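Local coordinates for protein probable polysaccharide deacetylase pdaA (Bacillus subtilis, PDB 1NY1) that deacetylates N-acetylmuramic acid in peptidoglycan, leading to muramic delta-lactam in the spore cortex, and is required for germination, at residues 3-8 against 107-112; 149-154 against 159-164. One frame throughout, in Å; residues are numbered along the deposited sequence.

Contact 1. Residues 3-8 against 107-112; sequences NEPINW and DLTTKT
The backbones of N3–W8 and D107–T112 come nearest at P5 and T109, whose CA atoms stand 6.5 Å apart, and the one hydrogen bond across the two segments runs from a side chain to a main-chain carbonyl. With CG anti to the backbone N (chi1 -176°), N3 reaches over to T109. N3 ND2 donates to T109 O at 2.9 Å, almost straight at 175°, and the acceptor lies in the amide plane and offers a lone pair. The other amide atom, N3 OD1, rests 3.6 Å from T109 CB and is hydrogen-bonded to S147 OG, so both ends of the group are held. With an alanine here the amide is gone, and T109 O would probably lose this donor and S147 OG this partner, weakening the hold of the N-terminal arm on the 3-10 turn. P5 adds a looser touch, CG to T109 OG1 at 3.9 Å. T109 OG1 donates to D107 OD1 at 2.6 Å, from above the carboxylate plane, while T109 N donates to the same oxygen in an Asx turn. The contact joins the residues leading into strand 6-7, paired antiparallel with 145-146, to the 3-10 turn ahead of helix 113-131; from helix 148-156, Y149 packs against N3 and V150 against T109.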
loop_
_atom_site.group_PDB
_atom_site.type_symbol
_atom_site.label_atom_id
_atom_site.label_comp_id
_atom_site.label_asym_id
_atom_site.label_seq_id
_atom_site.Cartn_x
_atom_site.Cartn_y
_atom_site.Cartn_z
ATOM N N ASN A 3 7.053 -14.037 18.344
ATOM C CA ASN A 3 5.846 -13.314 17.978
ATOM C C ASN A 3 5.789 -11.970 18.691
ATOM O O ASN A 3 4.726 -11.528 19.136
ATOM C CB ASN A 3 4.600 -14.138 18.307
ATOM C CG ASN A 3 3.321 -13.462 17.849
ATOM O OD1 ASN A 3 3.269 -12.876 16.763
ATOM N ND2 ASN A 3 2.278 -13.546 18.665
ATOM N N GLU A 4 6.944 -11.326 18.805
ATOM C CA GLU A 4 7.019 -10.021 19.448
ATOM C C GLU A 4 6.482 -8.972 18.484
ATOM O O GLU A 4 6.997 -8.822 17.380
ATOM C CB GLU A 4 8.469 -9.697 19.824
ATOM C CG GLU A 4 8.958 -10.428 21.060
ATOM C CD GLU A 4 8.245 -9.964 22.318
ATOM O OE1 GLU A 4 8.282 -8.746 22.597
ATOM O OE2 GLU A 4 7.656 -10.814 23.021
ATOM N N PRO A 5 5.422 -8.250 18.882
ATOM C CA PRO A 5 4.827 -7.214 18.033
ATOM C C PRO A 5 5.860 -6.205 17.530
ATOM O O PRO A 5 6.728 -5.753 18.284
ATOM C CB PRO A 5 3.795 -6.574 18.953
ATOM C CG PRO A 5 3.342 -7.728 19.781
ATOM C CD PRO A 5 4.640 -8.425 20.119
ATOM N N ILE A 6 5.756 -5.862 16.250
ATOM C CA ILE A 6 6.661 -4.912 15.614
ATOM C C ILE A 6 5.821 -3.938 14.793
ATOM O O ILE A 6 4.994 -4.362 13.990
ATOM C CB ILE A 6 7.650 -5.634 14.659
ATOM C CG1 ILE A 6 8.418 -6.720 15.416
ATOM C CG2 ILE A 6 8.628 -4.633 14.062
ATOM C CD1 ILE A 6 9.320 -7.558 14.530
ATOM N N ASN A 7 6.011 -2.639 15.007
ATOM C CA ASN A 7 5.263 -1.646 14.243
ATOM C C ASN A 7 6.177 -1.113 13.146
ATOM O O ASN A 7 7.277 -0.634 13.426
ATOM C CB ASN A 7 4.797 -0.485 15.134
ATOM C CG ASN A 7 3.732 -0.900 16.141
ATOM O OD1 ASN A 7 3.001 -0.061 16.666
ATOM N ND2 ASN A 7 3.651 -2.194 16.424
ATOM N N TRP A 8 5.736 -1.205 11.896
ATOM C CA TRP A 8 6.560 -0.715 10.805
ATOM C C TRP A 8 6.767 0.787 10.938
ATOM O O TRP A 8 5.810 1.559 10.918
ATOM C CB TRP A 8 5.930 -1.022 9.448
ATOM C CG TRP A 8 6.861 -0.667 8.348
ATOM C CD1 TRP A 8 6.770 0.394 7.492
ATOM C CD2 TRP A 8 8.102 -1.311 8.058
ATOM N NE1 TRP A 8 7.886 0.454 6.691
ATOM C CE2 TRP A 8 8.719 -0.585 7.019
ATOM C CE3 TRP A 8 8.757 -2.434 8.583
ATOM C CZ2 TRP A 8 9.962 -0.945 6.492
ATOM C CZ3 TRP A 8 9.994 -2.792 8.059
ATOM C CH2 TRP A 8 10.581 -2.049 7.024
ATOM N N ASP A 107 -5.174 -7.046 14.807
ATOM C CA ASP A 107 -3.749 -7.144 15.089
ATOM C C ASP A 107 -3.446 -8.613 14.813
ATOM O O ASP A 107 -3.807 -9.479 15.605
ATOM C CB ASP A 107 -3.476 -6.826 16.563
ATOM C CG ASP A 107 -2.000 -6.845 16.904
ATOM O OD1 ASP A 107 -1.283 -7.767 16.451
ATOM O OD2 ASP A 107 -1.554 -5.942 17.645
ATOM N N LEU A 108 -2.796 -8.896 13.688
ATOM C CA LEU A 108 -2.488 -10.271 13.324
ATOM C C LEU A 108 -1.655 -11.041 14.336
ATOM O O LEU A 108 -1.741 -12.263 14.394
ATOM C CB LEU A 108 -1.782 -10.312 11.969
ATOM C CG LEU A 108 -2.603 -9.781 10.794
ATOM C CD1 LEU A 108 -1.763 -9.819 9.526
ATOM C CD2 LEU A 108 -3.862 -10.613 10.641
ATOM N N THR A 109 -0.851 -10.343 15.133
ATOM C CA THR A 109 -0.010 -11.038 16.103
ATOM C C THR A 109 -0.838 -11.680 17.210
ATOM O O THR A 109 -0.314 -12.450 18.011
ATOM C CB THR A 109 1.035 -10.102 16.760
ATOM O OG1 THR A 109 0.394 -9.254 17.719
ATOM C CG2 THR A 109 1.726 -9.248 15.704
ATOM N N THR A 110 -2.130 -11.375 17.243
ATOM C CA THR A 110 -3.016 -11.927 18.261
ATOM C C THR A 110 -3.923 -13.024 17.700
ATOM O O THR A 110 -4.769 -13.564 18.417
ATOM C CB THR A 110 -3.906 -10.823 18.867
ATOM O OG1 THR A 110 -4.826 -10.349 17.875
ATOM C CG2 THR A 110 -3.051 -9.656 19.352
ATOM N N LYS A 111 -3.745 -13.346 16.421
ATOM C CA LYS A 111 -4.553 -14.367 15.754
ATOM C C LYS A 111 -3.776 -15.655 15.486
ATOM O O LYS A 111 -2.576 -15.628 15.213
ATOM C CB LYS A 111 -5.085 -13.841 14.417
ATOM C CG LYS A 111 -5.960 -12.601 14.510
ATOM C CD LYS A 111 -7.221 -12.846 15.324
ATOM C CE LYS A 111 -8.043 -11.567 15.446
ATOM N NZ LYS A 111 -9.247 -11.719 16.321
ATOM N N THR A 112 -4.475 -16.781 15.552
ATOM C CA THR A 112 -3.863 -18.076 15.295
ATOM C C THR A 112 -3.734 -18.257 13.785
ATOM O O THR A 112 -4.295 -17.477 13.012
ATOM C CB THR A 112 -4.731 -19.214 15.834
ATOM O OG1 THR A 112 -5.952 -19.275 15.085
ATOM C CG2 THR A 112 -5.055 -18.979 17.300
#

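Contact 2. Residues 149-154 against 159-164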
loop_
_atom_site.group_PDB
_atom_site.type_symbol
_atom_site.label_atom_id
_atom_site.label_comp_id
_atom_site.label_asym_id
_atom_site.label_seq_id
_atom_site.Cartn_x
_atom_site.Cartn_y
_atom_site.Cartn_z
ATOM N N TYR A 149 6.447 -14.260 13.405
ATOM C CA TYR A 149 5.380 -15.255 13.322
ATOM C C TYR A 149 4.373 -14.894 12.229
ATOM O O TYR A 149 3.950 -15.755 11.457
ATOM C CB TYR A 149 4.653 -15.361 14.666
ATOM C CG TYR A 149 3.250 -15.933 14.573
ATOM C CD1 TYR A 149 3.037 -17.284 14.298
ATOM C CD2 TYR A 149 2.136 -15.114 14.739
ATOM C CE1 TYR A 149 1.742 -17.801 14.192
ATOM C CE2 TYR A 149 0.844 -15.618 14.634
ATOM C CZ TYR A 149 0.653 -16.959 14.360
ATOM O OH TYR A 149 -0.626 -17.452 14.257
ATOM N N VAL A 150 3.985 -13.623 12.179
ATOM C CA VAL A 150 3.028 -13.148 11.183
ATOM C C VAL A 150 3.621 -13.227 9.780
ATOM O O VAL A 150 2.934 -13.597 8.827
ATOM C CB VAL A 150 2.608 -11.684 11.455
ATOM C CG1 VAL A 150 1.706 -11.181 10.331
ATOM C CG2 VAL A 150 1.879 -11.594 12.790
ATOM N N LEU A 151 4.897 -12.867 9.656
ATOM C CA LEU A 151 5.572 -12.905 8.363
ATOM C C LEU A 151 5.734 -14.340 7.880
ATOM O O LEU A 151 5.543 -14.634 6.701
ATOM C CB LEU A 151 6.947 -12.237 8.453
ATOM C CG LEU A 151 6.977 -10.716 8.575
ATOM C CD1 LEU A 151 8.419 -10.238 8.651
ATOM C CD2 LEU A 151 6.271 -10.093 7.372
ATOM N N LYS A 152 6.087 -15.231 8.803
ATOM C CA LYS A 152 6.278 -16.634 8.473
ATOM C C LYS A 152 4.968 -17.275 8.026
ATOM O O LYS A 152 4.916 -17.964 7.007
ATOM C CB LYS A 152 6.833 -17.380 9.688
ATOM C CG LYS A 152 7.171 -18.831 9.423
ATOM C CD LYS A 152 7.460 -19.570 10.720
ATOM C CE LYS A 152 7.766 -21.037 10.460
ATOM N NZ LYS A 152 9.018 -21.203 9.668
ATOM N N GLU A 153 3.907 -17.043 8.792
ATOM C CA GLU A 153 2.602 -17.607 8.474
ATOM C C GLU A 153 1.987 -17.076 7.189
ATOM O O GLU A 153 1.465 -17.850 6.383
ATOM C CB GLU A 153 1.627 -17.375 9.628
ATOM C CG GLU A 153 1.491 -18.572 10.534
ATOM C CD GLU A 153 1.088 -19.811 9.759
ATOM O OE1 GLU A 153 -0.012 -19.814 9.164
ATOM O OE2 GLU A 153 1.876 -20.777 9.733
ATOM N N THR A 154 2.032 -15.760 7.001
ATOM C CA THR A 154 1.458 -15.163 5.804
ATOM C C THR A 154 2.218 -15.623 4.561
ATOM O O THR A 154 1.611 -15.867 3.521
ATOM C CB THR A 154 1.442 -13.613 5.899
ATOM O OG1 THR A 154 2.764 -13.118 6.159
ATOM C CG2 THR A 154 0.507 -13.167 7.020
ATOM N N TYR A 159 1.469 -15.225 0.713
ATOM C CA TYR A 159 1.389 -13.771 0.706
ATOM C C TYR A 159 2.722 -13.054 0.744
ATOM O O TYR A 159 3.654 -13.448 1.450
ATOM C CB TYR A 159 0.529 -13.280 1.873
ATOM C CG TYR A 159 -0.949 -13.382 1.617
ATOM C CD1 TYR A 159 -1.621 -12.380 0.909
ATOM C CD2 TYR A 159 -1.680 -14.487 2.054
ATOM C CE1 TYR A 159 -2.982 -12.477 0.644
ATOM C CE2 TYR A 159 -3.045 -14.593 1.788
ATOM C CZ TYR A 159 -3.688 -13.590 1.086
ATOM O OH TYR A 159 -5.036 -13.691 0.816
ATOM N N GLN A 160 2.791 -11.991 -0.041
ATOM C CA GLN A 160 3.966 -11.151 -0.114
ATOM C C GLN A 160 3.584 -9.943 0.736
ATOM O O GLN A 160 2.595 -9.273 0.442
ATOM C CB GLN A 160 4.198 -10.711 -1.557
ATOM C CG GLN A 160 5.540 -10.080 -1.787
ATOM C CD GLN A 160 6.646 -11.105 -1.831
ATOM O OE1 GLN A 160 7.813 -10.777 -1.646
ATOM N NE2 GLN A 160 6.285 -12.359 -2.089
ATOM N N THR A 161 4.338 -9.677 1.797
ATOM C CA THR A 161 4.024 -8.539 2.651
ATOM C C THR A 161 4.680 -7.279 2.104
ATOM O O THR A 161 5.885 -7.248 1.861
ATOM C CB THR A 161 4.471 -8.796 4.105
ATOM O OG1 THR A 161 3.688 -9.864 4.650
ATOM C CG2 THR A 161 4.276 -7.549 4.966
ATOM N N VAL A 162 3.869 -6.243 1.909
ATOM C CA VAL A 162 4.339 -4.983 1.353
ATOM C C VAL A 162 4.250 -3.839 2.360
ATOM O O VAL A 162 3.160 -3.489 2.819
ATOM C CB VAL A 162 3.502 -4.605 0.102
ATOM C CG1 VAL A 162 4.050 -3.344 -0.539
ATOM C CG2 VAL A 162 3.491 -5.762 -0.890
ATOM N N PHE A 163 5.398 -3.271 2.715
ATOM C CA PHE A 163 5.419 -2.148 3.642
ATOM C C PHE A 163 5.485 -0.860 2.834
ATOM O O PHE A 163 4.890 -0.779 1.759
ATOM C CB PHE A 163 6.607 -2.274 4.600
ATOM C CG PHE A 163 6.457 -3.398 5.582
ATOM C CD1 PHE A 163 5.466 -3.352 6.553
ATOM C CD2 PHE A 163 7.268 -4.521 5.508
ATOM C CE1 PHE A 163 5.281 -4.413 7.440
ATOM C CE2 PHE A 163 7.093 -5.588 6.387
ATOM C CZ PHE A 163 6.099 -5.532 7.352
ATOM N N TRP A 164 6.193 0.149 3.329
ATOM C CA TRP A 164 6.276 1.406 2.598
ATOM C C TRP A 164 7.491 2.220 3.000
ATOM O O TRP A 164 8.138 1.934 4.013
ATOM C CB TRP A 164 4.994 2.228 2.809
ATOM C CG TRP A 164 4.717 2.588 4.240
ATOM C CD1 TRP A 164 5.075 3.738 4.887
ATOM C CD2 TRP A 164 4.063 1.765 5.217
ATOM N NE1 TRP A 164 4.685 3.681 6.212
ATOM C CE2 TRP A 164 4.063 2.480 6.439
ATOM C CE3 TRP A 164 3.476 0.491 5.177
ATOM C CZ2 TRP A 164 3.503 1.961 7.611
ATOM C CZ3 TRP A 164 2.917 -0.027 6.344
ATOM C CH2 TRP A 164 2.937 0.710 7.545
HETATM O O HOH W 1 4.157 -12.559 3.907
#
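Y159–W164 returns from helix 148-156 into strand 160-161, which pairs in parallel with strand 138-139, a beta-alpha-beta crossover in the NodB-type deacetylase domain whose connection runs through strand 145-146 and helix 148-156. At the start of the segment, Y159 N donates to T154 O at 2.9 Å, tilted 29° from the carbonyl plane. T154 O also lies in the plane of the Y159 ring, at its edge, and 3.3 Å from Y159 CB; the phenol itself is directed to N124 on helix 113-131. Q160 joins the backbone of L137 and L139, and T161 again faces the helix. T161 CB is 3.9 Å from L151 CD2, the two side chains crossing at about a right angle. The T154 and T161 hydroxyls do not bond directly, their OG1 atoms being 3.7 Å apart. T154 OG1 lies between its backbone N and carbonyl carbon (chi1 55°), from where T154 OG1 donates back to V150 O at 2.7 Å. V162 O and F163 O both bond R140; the F163 ring takes T161 CG2 over one face and stacks on W8, whose indole also meets W164 edge-to-face. One water bridges the two segments: it donates to T154 OG1 and to Y159 O and is hydrogen-bonded to T161 OG1 at 2.8 Å.

In the fold
From the N terminus, the arm 3-8 runs past helix 23-31, and contact 1 closes a long loop of 98 residues when the chain reaches 107-112, after strand 97-100. Contact 2 then closes a short one, only four residues lying between its segments. The two follow in series, neither enclosing the other, with centres about 11 Å apart. Two probable hydrogen bonds join them, Y149 OH with K111 O and W8 NE1 with W164 O, and N3 also packs on Y149. Contact 1 ties the arm to the loop before helix 113-131, contact 2 ties helix 148-156 to the strand after it, and T161 there lies about 10 Å from the metal ligand H101, side chain to side chain.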